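Long-range contacts in uncharacterized protein (Wolinella succinogenes, PDB 3JYG), which is of unknown function but belongs to the 6-pyruvoyl tetrahydropterin synthase family and binds a zinc ion on a mixed beta sheet: residues F13-R18 with H40-K45; D78-I83 with S131-R136. All coordinates share one frame; numbering follows the deposited sequence.

Interaction 1 (F13-R18 with H40-K45); sequences FCYGHR and HGHQGK. With ZN (zinc ion), chain G.
His17 and His40 stand side by side on neighbouring antiparallel strands and, with His42, bind one zinc ion, a three-histidine site as in the 6-pyruvoyl tetrahydropterin synthase family. The strand axes run at 155°, and the alternation of pairs supports this register: Phe13-Gly44, Tyr15-His42 and His17-His40 are hydrogen-bonded, two bonds each, while Gly16-Gly41 is a non-hydrogen-bonded pair whose CA atoms lie 3.8 Å apart.

Followed outward, the His17 side chain leaves CB on the sheet face shared with Tyr15, His40 and His42. A chi1 of 83° places CG between the backbone N and the carbonyl carbon, which carries the imidazole over the strand pair. ND1 turns to Pro139 O in a weak hydrogen bond. Tyr15 CE2 lies over one ring face, offset toward the rim. His17 CD2 passes 3.4 Å from His40 NE2, and the ring directs its edge at the His40 face in an offset edge-to-face pair, planes at 70°. His17 CE1 sits beside the zinc. At the tip, His17 NE2 reaches the zinc at 2.3 Å; His40 NE2 and His42 NE2 do so at 2.2 Å, and two waters complete five ligands. His40 ND1 bonds His38 O, which helps fix that ring's rotation.

In the sheet, strand 3-17 lies between strands 40-52 and 80-84, and Phe13 packs on Ile73 and Leu77 of helix 67-77.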
# COMPACT_ATOMS: atom_id res chain seq x y z
N PHE A 13 13.79 -9.06 5.46
CA PHE A 13 15.19 -9.50 5.64
C PHE A 13 16.12 -8.32 5.52
O PHE A 13 15.75 -7.27 5.00
CB PHE A 13 15.64 -10.64 4.68
CG PHE A 13 15.74 -10.23 3.19
CD1 PHE A 13 14.59 -10.07 2.42
CD2 PHE A 13 16.99 -10.03 2.57
CE1 PHE A 13 14.64 -9.73 1.08
CE2 PHE A 13 17.06 -9.66 1.21
CZ PHE A 13 15.89 -9.54 0.46
N CYS A 14 17.33 -8.49 6.03
CA CYS A 14 18.39 -7.47 5.94
C CYS A 14 19.51 -8.03 5.08
O CYS A 14 19.79 -9.23 5.16
CB CYS A 14 18.91 -7.09 7.34
SG CYS A 14 17.63 -6.74 8.54
N TYR A 15 20.16 -7.18 4.29
CA TYR A 15 21.23 -7.66 3.42
C TYR A 15 22.18 -6.52 3.14
O TYR A 15 21.80 -5.37 3.32
CB TYR A 15 20.66 -8.23 2.10
CG TYR A 15 19.87 -7.19 1.28
CD1 TYR A 15 18.60 -6.75 1.70
CD2 TYR A 15 20.40 -6.66 0.08
CE1 TYR A 15 17.88 -5.81 0.97
CE2 TYR A 15 19.68 -5.72 -0.66
CZ TYR A 15 18.42 -5.28 -0.21
OH TYR A 15 17.67 -4.37 -0.94
N GLY A 16 23.39 -6.83 2.68
CA GLY A 16 24.27 -5.81 2.08
C GLY A 16 24.29 -5.98 0.56
O GLY A 16 23.98 -7.07 0.05
N HIS A 17 24.61 -4.91 -0.17
CA HIS A 17 24.81 -5.05 -1.58
C HIS A 17 25.51 -3.80 -2.09
O HIS A 17 25.80 -2.87 -1.30
CB HIS A 17 23.47 -5.33 -2.34
CG HIS A 17 22.63 -4.12 -2.66
ND1 HIS A 17 21.80 -4.07 -3.76
CD2 HIS A 17 22.48 -2.93 -2.02
CE1 HIS A 17 21.18 -2.90 -3.79
NE2 HIS A 17 21.58 -2.19 -2.75
N ARG A 18 25.77 -3.81 -3.39
CA ARG A 18 26.03 -2.59 -4.11
C ARG A 18 25.50 -2.76 -5.54
O ARG A 18 25.43 -3.88 -6.06
CB ARG A 18 27.53 -2.25 -4.08
CG ARG A 18 28.38 -2.91 -5.14
CD ARG A 18 29.84 -2.42 -5.08
NE ARG A 18 30.56 -2.79 -6.31
CZ ARG A 18 31.19 -1.91 -7.11
NH1 ARG A 18 31.17 -0.59 -6.86
NH2 ARG A 18 31.84 -2.37 -8.17
N HIS A 40 26.94 -1.09 0.74
CA HIS A 40 25.97 -0.64 1.76
C HIS A 40 24.98 -1.77 2.05
O HIS A 40 25.28 -2.94 1.83
CB HIS A 40 25.28 0.68 1.34
CG HIS A 40 24.49 0.58 0.07
ND1 HIS A 40 25.07 0.60 -1.17
CD2 HIS A 40 23.15 0.47 -0.14
CE1 HIS A 40 24.14 0.49 -2.10
NE2 HIS A 40 22.95 0.43 -1.50
N GLY A 41 23.81 -1.42 2.56
CA GLY A 41 22.80 -2.42 2.90
C GLY A 41 21.45 -1.78 3.07
O GLY A 41 21.31 -0.54 2.94
N HIS A 42 20.48 -2.63 3.41
CA HIS A 42 19.06 -2.30 3.46
C HIS A 42 18.29 -3.24 4.33
O HIS A 42 18.69 -4.38 4.51
CB HIS A 42 18.47 -2.45 2.07
CG HIS A 42 18.97 -1.44 1.12
ND1 HIS A 42 18.77 -0.09 1.31
CD2 HIS A 42 19.70 -1.57 -0.01
CE1 HIS A 42 19.35 0.57 0.33
NE2 HIS A 42 19.90 -0.31 -0.49
N GLN A 43 17.17 -2.76 4.86
CA GLN A 43 16.08 -3.61 5.31
C GLN A 43 15.15 -3.80 4.09
O GLN A 43 14.60 -2.84 3.58
CB GLN A 43 15.33 -2.91 6.45
CG GLN A 43 14.10 -3.61 7.00
CD GLN A 43 14.42 -4.95 7.62
OE1 GLN A 43 15.55 -5.22 8.04
NE2 GLN A 43 13.41 -5.81 7.70
N GLY A 44 15.04 -5.03 3.61
CA GLY A 44 14.25 -5.35 2.43
C GLY A 44 12.90 -5.89 2.84
O GLY A 44 12.77 -6.57 3.87
N LYS A 45 11.87 -5.58 2.06
CA LYS A 45 10.60 -6.28 2.27
C LYS A 45 10.06 -6.82 0.96
O LYS A 45 9.92 -6.07 0.00
CB LYS A 45 9.60 -5.34 2.94
CG LYS A 45 8.22 -5.96 3.20
CD LYS A 45 7.23 -4.84 3.68
CE LYS A 45 7.62 -4.26 5.02
NZ LYS A 45 7.25 -5.30 6.07
ZN ZN G . 21.01 0.05 -2.35
O HOH W 1 19.07 -0.41 -3.86
O HOH W 2 20.29 2.32 -2.35

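Interaction 2 (D78-I83 with S131-R136); sequences DHRFII and SFVVVR
Phe81 and Phe132 project side by side from two parallel strands whose axes run at 22°. The contact pairs strand 80-84 with strand 132-135, which follows helix 123-131 and has strand 110-113 on its other side. The rings are turned 75° apart, and Phe81 CD1 comes to the edge of the Phe132 ring, near its plane, 3.6 Å from CE1. On this same face Ile83 fills the notch between Phe132 and Val134: with CG1 anti to the backbone N (chi1 -168°), CG2 is left between that N and the carbonyl carbon, from where it reaches Phe132 CD1 at 4.0 Å and Val134 CG2 at 3.9 Å. Leu93 and Phe90 of helix 90-93 close over Ile83 and Val134 respectively.

Ile82 and Val133 point to the other face. Val133 CG2 meets Arg80 CB at 3.8 Å, the side chains crossing at about a right angle, and Ile82 CG2 meets Val135 CG2 at 3.8 Å. Tyr110 packs against both Val133 and Val135.

Four backbone bonds set the register, from Phe81 N to Ser131 O (2.9 Å) through to Val135 N to Ile83 O (3.0 Å). Arg80 CB also touches Ser131 O at 3.2 Å, while its guanidinium turns to Glu130 O and Glu75 O. The chemistry is therefore divided: main-chain bonds fix alignment, while apolar surfaces, including the aliphatic stem of Arg80, make most of the side-chain contact.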
# COMPACT_ATOMS: atom_id res chain seq x y z
N ASP A 78 18.68 -13.66 4.28
CA ASP A 78 18.76 -12.78 5.46
C ASP A 78 20.17 -12.77 6.03
O ASP A 78 20.78 -13.82 6.15
CB ASP A 78 17.78 -13.19 6.55
CG ASP A 78 17.79 -12.22 7.73
OD1 ASP A 78 17.57 -10.99 7.53
OD2 ASP A 78 18.10 -12.69 8.85
N HIS A 79 20.67 -11.57 6.36
CA HIS A 79 22.02 -11.43 6.91
C HIS A 79 23.10 -11.85 5.94
O HIS A 79 24.10 -12.47 6.34
CB HIS A 79 22.13 -12.15 8.28
CG HIS A 79 21.54 -11.34 9.41
ND1 HIS A 79 20.19 -11.11 9.54
CD2 HIS A 79 22.14 -10.63 10.40
CE1 HIS A 79 19.98 -10.30 10.56
NE2 HIS A 79 21.14 -10.01 11.11
N ARG A 80 22.91 -11.55 4.67
CA ARG A 80 23.91 -11.91 3.65
C ARG A 80 24.31 -10.69 2.83
O ARG A 80 23.64 -9.66 2.88
CB ARG A 80 23.34 -12.94 2.69
CG ARG A 80 22.74 -14.17 3.32
CD ARG A 80 23.78 -15.12 3.89
NE ARG A 80 23.05 -16.25 4.48
CZ ARG A 80 23.60 -17.29 5.09
NH1 ARG A 80 24.92 -17.41 5.13
NH2 ARG A 80 22.82 -18.24 5.59
N PHE A 81 25.40 -10.80 2.08
CA PHE A 81 25.73 -9.78 1.10
C PHE A 81 25.45 -10.32 -0.35
O PHE A 81 26.04 -11.33 -0.79
CB PHE A 81 27.20 -9.37 1.26
CG PHE A 81 27.62 -8.21 0.35
CD1 PHE A 81 27.84 -8.42 -1.01
CD2 PHE A 81 27.86 -6.95 0.90
CE1 PHE A 81 28.23 -7.37 -1.88
CE2 PHE A 81 28.27 -5.88 0.07
CZ PHE A 81 28.45 -6.10 -1.35
N ILE A 82 24.58 -9.64 -1.07
CA ILE A 82 24.17 -10.12 -2.42
C ILE A 82 25.06 -9.46 -3.47
O ILE A 82 25.18 -8.24 -3.55
CB ILE A 82 22.68 -9.81 -2.77
CG1 ILE A 82 21.73 -10.31 -1.65
CG2 ILE A 82 22.32 -10.41 -4.16
CD1 ILE A 82 20.24 -9.93 -1.88
N ILE A 83 25.73 -10.28 -4.27
CA ILE A 83 26.70 -9.74 -5.22
C ILE A 83 26.48 -10.32 -6.62
O ILE A 83 26.26 -11.52 -6.79
CB ILE A 83 28.12 -9.97 -4.74
CG1 ILE A 83 29.13 -9.15 -5.58
CG2 ILE A 83 28.43 -11.50 -4.76
CD1 ILE A 83 30.63 -9.19 -5.05
N SER A 131 29.06 -15.22 3.98
CA SER A 131 28.16 -14.05 3.73
C SER A 131 27.56 -14.00 2.32
O SER A 131 26.47 -13.51 2.14
CB SER A 131 28.89 -12.74 3.93
OG SER A 131 29.66 -12.75 5.10
N PHE A 132 28.27 -14.48 1.31
CA PHE A 132 27.89 -14.10 -0.06
C PHE A 132 26.81 -14.95 -0.70
O PHE A 132 26.84 -16.18 -0.60
CB PHE A 132 29.12 -14.13 -0.97
CG PHE A 132 30.08 -13.04 -0.69
CD1 PHE A 132 29.75 -11.71 -1.00
CD2 PHE A 132 31.33 -13.32 -0.10
CE1 PHE A 132 30.65 -10.69 -0.72
CE2 PHE A 132 32.23 -12.28 0.16
CZ PHE A 132 31.90 -11.00 -0.16
N VAL A 133 25.85 -14.25 -1.34
CA VAL A 133 24.86 -14.90 -2.17
C VAL A 133 25.15 -14.37 -3.56
O VAL A 133 25.08 -13.16 -3.78
CB VAL A 133 23.43 -14.50 -1.75
CG1 VAL A 133 22.42 -14.91 -2.81
CG2 VAL A 133 23.08 -15.19 -0.40
N VAL A 134 25.54 -15.27 -4.46
CA VAL A 134 25.99 -14.82 -5.77
C VAL A 134 24.86 -14.97 -6.76
O VAL A 134 24.24 -16.04 -6.83
CB VAL A 134 27.28 -15.56 -6.23
CG1 VAL A 134 27.74 -15.03 -7.62
CG2 VAL A 134 28.40 -15.40 -5.18
N VAL A 135 24.58 -13.91 -7.53
CA VAL A 135 23.41 -13.93 -8.45
C VAL A 135 23.83 -13.45 -9.84
O VAL A 135 24.81 -12.75 -9.97
CB VAL A 135 22.19 -13.07 -7.93
CG1 VAL A 135 21.46 -13.73 -6.67
CG2 VAL A 135 22.58 -11.56 -7.72
N ARG A 136 23.04 -13.76 -10.86
CA ARG A 136 23.41 -13.36 -12.24
C ARG A 136 22.69 -12.11 -12.70
O ARG A 136 22.03 -12.15 -13.75
CB ARG A 136 23.06 -14.51 -13.22
CG ARG A 136 23.86 -15.82 -13.02
CD ARG A 136 23.38 -16.92 -14.07
NE ARG A 136 23.62 -16.45 -15.42
CZ ARG A 136 22.95 -16.80 -16.54
NH1 ARG A 136 21.92 -17.65 -16.52
NH2 ARG A 136 23.32 -16.23 -17.67

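Overall arrangement
From the N terminus, strand 3-17 is met first by strand 40-52, so interaction 1 closes a 21-residue excursion that includes helix 26-29. The chain then runs on through strand 40-52 and helix 67-77 before strand 80-84, and interaction 2 closes a longer excursion of 47 residues holding helix 90-93, strands 103-105 and 110-113 and most of helix 123-131. The two contacts are in series, neither nested nor crossed. Space joins what sequence separates: strand 80-84 lies parallel beside strand 3-17, with probable hydrogen bonds from His79 N to Cys14 O and from Gly16 N to Arg80 O, both 2.8 Å. Strands 40-52, 3-17, 80-84 and 132-135 thus lie side by side, in that order, within one mixed sheet.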